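Local atomic coordinates of BH2602 protein (Bacillus halodurans, PDB entry 3NWZ), a protein that binds coenzyme A and probably hydrolyses acyl-CoA thioesters as a member of the hot-dog thioesterase superfamily. Residues A49-Q57 / V66-V74; G136-G144 / M156-L164. All coordinates share one frame; numbering follows the deposited sequence.

Contact 1 (A49-Q57 / V66-V74)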
# COMPACT_ATOMS: atom_id res chain seq x y z
N ALA A 49 -5.60 -23.84 -1.02
CA ALA A 49 -4.40 -24.38 -0.39
C ALA A 49 -4.14 -25.76 -0.98
O ALA A 49 -3.03 -26.08 -1.40
CB ALA A 49 -4.60 -24.48 1.10
N SER A 50 -5.19 -26.57 -1.02
CA SER A 50 -5.13 -27.92 -1.57
C SER A 50 -4.66 -27.99 -3.03
O SER A 50 -3.84 -28.84 -3.38
CB SER A 50 -6.49 -28.60 -1.46
OG SER A 50 -6.49 -29.82 -2.18
N LEU A 51 -5.18 -27.11 -3.88
CA LEU A 51 -4.82 -27.11 -5.29
C LEU A 51 -3.50 -26.42 -5.53
O LEU A 51 -2.93 -26.54 -6.62
CB LEU A 51 -5.91 -26.45 -6.13
CG LEU A 51 -7.15 -27.28 -6.48
CD1 LEU A 51 -7.59 -28.13 -5.31
CD2 LEU A 51 -8.28 -26.34 -6.89
N THR A 52 -3.01 -25.69 -4.55
CA THR A 52 -1.73 -25.02 -4.76
C THR A 52 -0.60 -25.74 -4.03
O THR A 52 0.57 -25.47 -4.28
CB THR A 52 -1.79 -23.56 -4.34
OG1 THR A 52 -0.62 -22.90 -4.82
CG2 THR A 52 -1.88 -23.42 -2.84
N GLN A 53 -0.95 -26.66 -3.14
CA GLN A 53 0.01 -27.46 -2.39
C GLN A 53 0.96 -26.69 -1.43
O GLN A 53 2.10 -27.10 -1.24
CB GLN A 53 0.87 -28.28 -3.36
CG GLN A 53 0.11 -28.87 -4.55
CD GLN A 53 0.94 -28.83 -5.84
OE1 GLN A 53 2.07 -29.33 -5.89
NE2 GLN A 53 0.37 -28.24 -6.89
N ILE A 54 0.52 -25.60 -0.82
CA ILE A 54 1.41 -24.86 0.07
C ILE A 54 1.93 -25.65 1.28
O ILE A 54 1.23 -26.51 1.82
CB ILE A 54 0.75 -23.55 0.60
CG1 ILE A 54 -0.53 -23.87 1.37
CG2 ILE A 54 0.42 -22.64 -0.56
CD1 ILE A 54 -1.12 -22.68 2.09
N GLU A 55 3.17 -25.37 1.68
CA GLU A 55 3.79 -26.00 2.87
C GLU A 55 4.16 -24.87 3.83
O GLU A 55 5.02 -24.05 3.52
CB GLU A 55 5.05 -26.79 2.50
CG GLU A 55 4.78 -28.18 1.96
CD GLU A 55 5.90 -28.68 1.08
OE1 GLU A 55 7.08 -28.57 1.49
OE2 GLU A 55 5.60 -29.17 -0.03
N SER A 56 3.52 -24.83 5.00
CA SER A 56 3.79 -23.76 5.94
C SER A 56 4.40 -24.15 7.27
O SER A 56 4.10 -25.21 7.84
CB SER A 56 2.50 -22.96 6.17
OG SER A 56 1.42 -23.81 6.47
N GLN A 57 5.26 -23.26 7.77
CA GLN A 57 5.93 -23.51 9.05
C GLN A 57 6.69 -22.34 9.63
O GLN A 57 7.19 -21.48 8.91
CB GLN A 57 6.89 -24.70 8.94
CG GLN A 57 7.56 -24.84 7.60
CD GLN A 57 8.50 -26.02 7.52
OE1 GLN A 57 8.14 -27.16 7.85
NE2 GLN A 57 9.71 -25.77 7.05
N VAL A 66 5.90 -19.78 4.15
CA VAL A 66 4.96 -20.47 3.28
C VAL A 66 5.59 -20.61 1.91
O VAL A 66 5.89 -19.60 1.26
CB VAL A 66 3.64 -19.69 3.05
CG1 VAL A 66 2.72 -20.53 2.20
CG2 VAL A 66 2.96 -19.33 4.34
N ARG A 67 5.82 -21.84 1.47
CA ARG A 67 6.36 -22.05 0.14
C ARG A 67 5.27 -22.62 -0.77
O ARG A 67 4.35 -23.31 -0.32
CB ARG A 67 7.62 -22.92 0.16
CG ARG A 67 7.46 -24.37 0.53
CD ARG A 67 8.83 -24.97 0.82
NE ARG A 67 9.40 -24.41 2.05
CZ ARG A 67 9.01 -24.74 3.28
NH1 ARG A 67 8.05 -25.64 3.46
NH2 ARG A 67 9.57 -24.16 4.33
N LEU A 68 5.37 -22.31 -2.05
CA LEU A 68 4.40 -22.75 -3.03
C LEU A 68 5.09 -23.23 -4.28
O LEU A 68 5.87 -22.50 -4.88
CB LEU A 68 3.48 -21.58 -3.36
CG LEU A 68 2.45 -21.65 -4.47
CD1 LEU A 68 1.26 -20.78 -4.08
CD2 LEU A 68 3.06 -21.16 -5.77
N PRO A 69 4.83 -24.48 -4.68
CA PRO A 69 5.43 -25.06 -5.87
C PRO A 69 5.02 -24.24 -7.09
O PRO A 69 3.85 -23.81 -7.18
CB PRO A 69 4.82 -26.46 -5.92
CG PRO A 69 4.53 -26.79 -4.51
CD PRO A 69 4.01 -25.47 -3.96
N ILE A 70 5.95 -24.01 -8.01
CA ILE A 70 5.61 -23.28 -9.23
C ILE A 70 5.32 -24.28 -10.36
O ILE A 70 6.14 -25.14 -10.69
CB ILE A 70 6.74 -22.33 -9.70
CG1 ILE A 70 7.05 -21.30 -8.61
CG2 ILE A 70 6.28 -21.61 -11.03
CD1 ILE A 70 8.13 -20.32 -8.98
N GLY A 71 4.13 -24.15 -10.93
CA GLY A 71 3.73 -25.02 -12.01
C GLY A 71 2.86 -24.21 -12.96
O GLY A 71 2.51 -23.06 -12.66
N PRO A 72 2.48 -24.79 -14.11
CA PRO A 72 1.65 -24.09 -15.09
C PRO A 72 0.37 -23.55 -14.48
O PRO A 72 -0.17 -22.54 -14.92
CB PRO A 72 1.39 -25.15 -16.15
CG PRO A 72 2.63 -26.01 -16.07
CD PRO A 72 2.84 -26.14 -14.58
N LEU A 73 -0.11 -24.24 -13.45
CA LEU A 73 -1.35 -23.85 -12.80
C LEU A 73 -1.27 -22.48 -12.15
O LEU A 73 -2.28 -21.79 -12.02
CB LEU A 73 -1.74 -24.90 -11.76
CG LEU A 73 -2.98 -24.64 -10.90
CD1 LEU A 73 -4.17 -24.32 -11.79
CD2 LEU A 73 -3.28 -25.86 -10.06
N VAL A 74 -0.07 -22.06 -11.77
CA VAL A 74 0.12 -20.78 -11.09
C VAL A 74 0.69 -19.65 -11.96
O VAL A 74 0.69 -18.49 -11.56
CB VAL A 74 1.04 -20.97 -9.86
CG1 VAL A 74 1.24 -19.66 -9.14
CG2 VAL A 74 0.42 -21.99 -8.91
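Glu55 and Arg67 face each other as an antiparallel hydrogen-bonded pair, their side chains on the same side of the sheet. Glu55 N donates to Arg67 O at 3.1 Å, and Arg67 N returns a bond to Glu55 O. The arginine bends at chi3 (69°), which swings its guanidinium back across the neighbouring strand. NH1 then lies 3.4 Å from Glu55 CB and makes a long salt bridge of 3.7 Å to Glu55 OE1, the carboxylate and guanidinium planes standing 52° apart; NH2 has its stronger partner in Glu65. A leucine in place of Arg67 would probably leave the carboxylates of Glu55 and Glu65 without this shared positive partner. On the face of Ser56 and Val66, Ser56 CB lies 4.1 Å from Val66 CG2, while Leu89 and Ala93 of helix 83-100 cover Val66. Ile54, just before the strand, brings CB to 3.9 Å from Val66 CG1. At the end of helix 47-52, the Thr52 side chain crosses that of Leu68 at about a right angle, and Pro69 CD packs 3.5 Å from Thr52 O. Antiparallel strands (168°) with eight residues between the segments make a beta hairpin, here at the margin of a hot-dog sheet wrapped around its long helix.

Contact 2 (G136-G144 / M156-L164)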
# COMPACT_ATOMS: atom_id res chain seq x y z
N GLY A 136 -0.74 -4.85 18.42
CA GLY A 136 -1.68 -4.16 19.29
C GLY A 136 -2.80 -5.13 19.63
O GLY A 136 -2.78 -6.29 19.21
N LYS A 137 -3.78 -4.68 20.40
CA LYS A 137 -4.90 -5.55 20.72
C LYS A 137 -6.03 -5.16 19.79
O LYS A 137 -7.09 -5.79 19.75
CB LYS A 137 -5.33 -5.40 22.18
CG LYS A 137 -4.50 -6.20 23.16
CD LYS A 137 -5.31 -6.54 24.40
CE LYS A 137 -6.27 -7.70 24.16
NZ LYS A 137 -5.58 -9.03 24.22
N GLN A 138 -5.76 -4.12 19.01
CA GLN A 138 -6.68 -3.55 18.04
C GLN A 138 -6.44 -4.15 16.63
O GLN A 138 -7.32 -4.75 16.00
CB GLN A 138 -6.45 -2.04 18.02
CG GLN A 138 -4.98 -1.69 17.67
CD GLN A 138 -4.30 -0.76 18.64
OE1 GLN A 138 -4.15 -1.05 19.84
NE2 GLN A 138 -3.86 0.38 18.13
N ARG A 139 -5.21 -3.97 16.16
CA ARG A 139 -4.82 -4.44 14.84
C ARG A 139 -3.39 -4.92 14.94
O ARG A 139 -2.64 -4.49 15.83
CB ARG A 139 -4.91 -3.29 13.84
CG ARG A 139 -3.66 -2.41 13.79
CD ARG A 139 -3.80 -1.37 12.68
NE ARG A 139 -2.53 -0.83 12.21
CZ ARG A 139 -1.94 0.24 12.72
NH1 ARG A 139 -2.48 0.90 13.73
NH2 ARG A 139 -0.80 0.68 12.19
N ILE A 140 -3.02 -5.81 14.03
CA ILE A 140 -1.66 -6.35 14.01
C ILE A 140 -1.02 -6.04 12.68
O ILE A 140 -1.49 -6.47 11.65
CB ILE A 140 -1.62 -7.88 14.24
CG1 ILE A 140 -1.93 -8.20 15.71
CG2 ILE A 140 -0.24 -8.42 13.90
CD1 ILE A 140 -2.00 -9.67 15.99
N VAL A 141 0.07 -5.28 12.74
CA VAL A 141 0.82 -4.89 11.57
C VAL A 141 1.93 -5.91 11.39
O VAL A 141 2.68 -6.19 12.33
CB VAL A 141 1.39 -3.49 11.77
CG1 VAL A 141 2.27 -3.09 10.58
CG2 VAL A 141 0.24 -2.50 11.97
N VAL A 142 2.02 -6.47 10.19
CA VAL A 142 3.00 -7.48 9.86
C VAL A 142 3.66 -7.09 8.54
O VAL A 142 3.17 -6.22 7.84
CB VAL A 142 2.34 -8.88 9.72
CG1 VAL A 142 1.14 -8.80 8.78
CG2 VAL A 142 3.35 -9.90 9.18
N GLU A 143 4.79 -7.72 8.22
CA GLU A 143 5.53 -7.42 7.01
C GLU A 143 6.07 -8.70 6.43
O GLU A 143 6.32 -9.65 7.16
CB GLU A 143 6.70 -6.48 7.33
CG GLU A 143 7.91 -7.20 7.94
CD GLU A 143 9.02 -6.24 8.34
OE1 GLU A 143 9.56 -5.54 7.45
OE2 GLU A 143 9.35 -6.20 9.54
N GLY A 144 6.27 -8.74 5.12
CA GLY A 144 6.80 -9.95 4.51
C GLY A 144 7.49 -9.81 3.15
O GLY A 144 7.44 -8.76 2.53
N MSE A 156 7.85 -7.61 -2.18
CA MSE A 156 7.92 -7.15 -0.79
C MSE A 156 6.58 -6.43 -0.51
O MSE A 156 6.00 -5.85 -1.43
CB MSE A 156 9.11 -6.21 -0.68
CG MSE A 156 9.61 -5.95 0.70
SE MSE A 156 8.89 -4.34 1.43
CE MSE A 156 8.30 -5.09 3.13
N GLY A 157 6.08 -6.52 0.72
CA GLY A 157 4.84 -5.86 1.09
C GLY A 157 4.50 -5.85 2.58
O GLY A 157 5.13 -6.53 3.38
N THR A 158 3.49 -5.07 2.97
CA THR A 158 3.06 -5.01 4.36
C THR A 158 1.56 -5.31 4.43
O THR A 158 0.84 -5.24 3.43
CB THR A 158 3.33 -3.60 5.00
OG1 THR A 158 2.61 -2.59 4.28
CG2 THR A 158 4.86 -3.24 4.93
N GLY A 159 1.09 -5.68 5.62
CA GLY A 159 -0.32 -5.99 5.80
C GLY A 159 -0.80 -5.75 7.22
O GLY A 159 -0.19 -6.19 8.18
N SER A 160 -1.91 -5.03 7.35
CA SER A 160 -2.50 -4.77 8.66
C SER A 160 -3.68 -5.72 8.83
O SER A 160 -4.47 -5.89 7.90
CB SER A 160 -2.95 -3.32 8.77
OG SER A 160 -3.59 -3.08 10.01
N PHE A 161 -3.80 -6.34 10.01
CA PHE A 161 -4.86 -7.30 10.30
C PHE A 161 -5.74 -6.91 11.47
O PHE A 161 -5.26 -6.45 12.51
CB PHE A 161 -4.28 -8.68 10.58
CG PHE A 161 -3.65 -9.33 9.39
CD1 PHE A 161 -4.09 -10.56 8.93
CD2 PHE A 161 -2.60 -8.71 8.71
CE1 PHE A 161 -3.51 -11.15 7.82
CE2 PHE A 161 -2.01 -9.30 7.60
CZ PHE A 161 -2.46 -10.52 7.15
N PHE A 162 -7.04 -7.12 11.30
CA PHE A 162 -7.99 -6.78 12.33
C PHE A 162 -8.22 -7.99 13.23
O PHE A 162 -8.49 -9.10 12.76
CB PHE A 162 -9.31 -6.32 11.72
CG PHE A 162 -10.09 -5.43 12.62
CD1 PHE A 162 -9.78 -4.08 12.73
CD2 PHE A 162 -11.10 -5.95 13.43
CE1 PHE A 162 -10.44 -3.27 13.63
CE2 PHE A 162 -11.77 -5.15 14.34
CZ PHE A 162 -11.44 -3.80 14.45
N VAL A 163 -8.12 -7.74 14.53
CA VAL A 163 -8.28 -8.76 15.57
C VAL A 163 -9.75 -8.99 15.94
O VAL A 163 -10.52 -8.03 16.09
CB VAL A 163 -7.52 -8.35 16.84
CG1 VAL A 163 -7.67 -9.43 17.90
CG2 VAL A 163 -6.07 -8.10 16.52
N LEU A 164 -10.12 -10.26 16.10
CA LEU A 164 -11.49 -10.63 16.47
C LEU A 164 -11.54 -11.25 17.87
O LEU A 164 -12.46 -10.99 18.66
CB LEU A 164 -12.06 -11.63 15.46
CG LEU A 164 -12.00 -11.24 13.98
CD1 LEU A 164 -12.70 -12.31 13.17
CD2 LEU A 164 -12.65 -9.90 13.75
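Gln138 O starts the pairing by accepting a weak 3.4 Å bond from Val163 N, and it also sits over one face of the Phe162 ring, offset toward the rim. Lys137, Gln138 and Arg139 are coenzyme A-binding residues, at the end of the ladder remote from the hairpin turn. Arg139 runs extended from CG to NE alongside Ser160, whose OG lies in the guanidinium plane, 3.2 Å from Arg139 CD. The charged end continues into the assembly, to Glu112 of the fourth subunit and Tyr117 O of the third. Ile140 exchanges two backbone bonds with Phe161, Ile140 N to Phe161 O measuring 2.8 Å. Val141 lies opposite Ser160 and packs on His134. With chi1 at 51°, Val142 CG1 is flanked by its own N and C; this methyl reaches Phe161 CE2 at 3.4 Å, beside Gly159, which has no side chain. Glu143 CB lies 4.4 Å from Thr158 CG2. Gly144 and Gly157 exchange the last bonds within these segments, Gly144 N to Gly157 O at 3.0 Å. The chemistry is thus divided by face: Ile140, Val142 and Phe161 pack on helix 83-100, whereas Arg139 carries charge to neighbouring subunits, consistent with a coenzyme A site near an interface.

In the fold
From the N terminus, helix 23-40 and helix 47-52 precede the sheet. Contact 1 then closes the short hairpin of strands 55-58 and 64-69, with eight residues between its segments, and also ties the end of helix 47-52 to the loop after strand 64-69. The chain goes on through helix 83-100 and strands 108-117 and 125-135 before contact 2 closes the second hairpin, strands 139-147 and 153-163, across eleven residues. The two are in series, neither nested nor crossed. Both reach one antiparallel sheet, in which strand 125-135 lies between the hairpins: it neighbours 64-69 on one side and 139-147 on the other. Their centres are 23 Å apart, and helix 83-100 packs against both.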